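Local coordinates for protein AT5g51070/K3K7_27 (Arabidopsis thaliana, PDB 5GKM) that is a Clp-family chaperone, ClpD, that probably binds and hydrolyses ATP through its AAA region, and whose N-terminal domain forms the present chain, at residues G136-L139 and K140-A144. Sequence-based numbering, arbitrary orientation.
Sequences GRVL and KRLGA
A Schellman motif closes helix 134-142 in the Clp amino-terminal domain, and it joins Leu-139 to Ala-144 across the last turn. The amide of Ala-144 turns back to Leu-139, its N lying 3.0 Å from Leu-139 O in a nearly straight bond (N-H...O 174°), with the donor tilted out of the carbonyl plane. Gly-143 makes the reversal with a positive phi of 73°, and its own N bonds to Lys-140 O at 3.1 Å. The hydrophobic contact that often accompanies this cap is present as well: Leu-139 CD2 meets the methyl CB of Ala-144 at 4.1 Å, so an apolar pair spans the bend. Before the cap, regular i to i+4 bonds run from Lys-140 N to Gly-136 O and from Arg-141 N to Arg-137 O, and Leu-142 N reaches Val-138 O at 3.0 Å. One turn apart, the side chains of Val-138 and Leu-142 run alongside each other. Val-138 CG1 comes within 3.9 Å of Leu-142 CD1 because its chi1 of 179° swings it opposite the backbone N and next to the carbonyl carbon, on the side of the following turn, while Leu-142 CG rests 3.3 Å from Val-138 O. Val-138 packs against both helix 35-45 and helix 59-71, and Arg-141 NH1 is hydrogen-bonded to Ser-68 OG on the latter. Leu-139, Leu-142 and Ala-144 all touch Ile-57 in a loop, and Leu-139 also reaches Met-146 and Leu-149 of helix 146-158, which follows the cap.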
loop_
_atom_site.group_PDB
_atom_site.type_symbol
_atom_site.label_atom_id
_atom_site.label_comp_id
_atom_site.label_asym_id
_atom_site.label_seq_id
_atom_site.Cartn_x
_atom_site.Cartn_y
_atom_site.Cartn_z
ATOM N N GLY A 136 6.027 -7.824 2.656
ATOM C CA GLY A 136 6.383 -8.829 3.599
ATOM C C GLY A 136 7.629 -8.513 4.359
ATOM O O GLY A 136 7.681 -8.828 5.499
ATOM N N ARG A 137 8.605 -7.922 3.716
ATOM C CA ARG A 137 9.814 -7.611 4.439
ATOM C C ARG A 137 9.571 -6.624 5.556
ATOM O O ARG A 137 10.119 -6.741 6.597
ATOM C CB ARG A 137 10.862 -7.069 3.505
ATOM C CG ARG A 137 11.256 -8.027 2.406
ATOM C CD ARG A 137 12.169 -7.376 1.403
ATOM N NE ARG A 137 13.499 -7.236 1.918
ATOM C CZ ARG A 137 14.480 -6.627 1.269
ATOM N NH1 ARG A 137 14.264 -6.115 0.078
ATOM N NH2 ARG A 137 15.687 -6.535 1.789
ATOM N N VAL A 138 8.773 -5.613 5.285
ATOM C CA VAL A 138 8.420 -4.668 6.293
ATOM C C VAL A 138 7.615 -5.291 7.437
ATOM O O VAL A 138 7.876 -5.054 8.554
ATOM C CB VAL A 138 7.575 -3.540 5.687
ATOM C CG1 VAL A 138 7.165 -2.523 6.719
ATOM C CG2 VAL A 138 8.304 -2.886 4.557
ATOM N N LEU A 139 6.628 -6.106 7.082
ATOM C CA LEU A 139 5.827 -6.730 8.094
ATOM C C LEU A 139 6.677 -7.656 8.972
ATOM O O LEU A 139 6.495 -7.716 10.138
ATOM C CB LEU A 139 4.597 -7.418 7.505
ATOM C CG LEU A 139 3.611 -6.471 6.834
ATOM C CD1 LEU A 139 2.495 -7.254 6.175
ATOM C CD2 LEU A 139 2.966 -5.516 7.805
ATOM N N LYS A 140 7.605 -8.334 8.348
ATOM C CA LYS A 140 8.471 -9.211 9.101
ATOM C C LYS A 140 9.300 -8.413 10.088
ATOM O O LYS A 140 9.474 -8.805 11.187
ATOM C CB LYS A 140 9.365 -10.032 8.189
ATOM C CG LYS A 140 10.318 -10.953 8.934
ATOM C CD LYS A 140 11.130 -11.808 7.993
ATOM C CE LYS A 140 11.758 -12.988 8.737
ATOM N NZ LYS A 140 13.119 -13.301 8.233
ATOM N N ARG A 141 9.794 -7.281 9.651
ATOM C CA ARG A 141 10.552 -6.438 10.521
ATOM C C ARG A 141 9.701 -5.923 11.665
ATOM O O ARG A 141 10.165 -5.754 12.745
ATOM C CB ARG A 141 11.227 -5.316 9.740
ATOM C CG ARG A 141 11.992 -4.333 10.571
ATOM C CD ARG A 141 13.316 -4.956 11.008
ATOM N NE ARG A 141 14.252 -5.240 9.937
ATOM C CZ ARG A 141 15.224 -4.427 9.562
ATOM N NH1 ARG A 141 15.352 -3.268 10.144
ATOM N NH2 ARG A 141 16.035 -4.744 8.605
ATOM N N LEU A 142 8.435 -5.674 11.407
ATOM C CA LEU A 142 7.515 -5.239 12.447
ATOM C C LEU A 142 6.955 -6.381 13.305
ATOM O O LEU A 142 6.264 -6.119 14.203
ATOM C CB LEU A 142 6.366 -4.412 11.870
ATOM C CG LEU A 142 6.769 -3.179 11.083
ATOM C CD1 LEU A 142 5.630 -2.539 10.319
ATOM C CD2 LEU A 142 7.374 -2.169 12.016
ATOM N N GLY A 143 7.284 -7.617 12.995
ATOM C CA GLY A 143 6.747 -8.720 13.762
ATOM C C GLY A 143 5.287 -9.057 13.536
ATOM O O GLY A 143 4.640 -9.630 14.369
ATOM N N ALA A 144 4.795 -8.724 12.354
ATOM C CA ALA A 144 3.385 -8.857 12.044
ATOM C C ALA A 144 3.171 -10.049 11.137
ATOM O O ALA A 144 4.049 -10.469 10.471
ATOM C CB ALA A 144 2.861 -7.597 11.389
#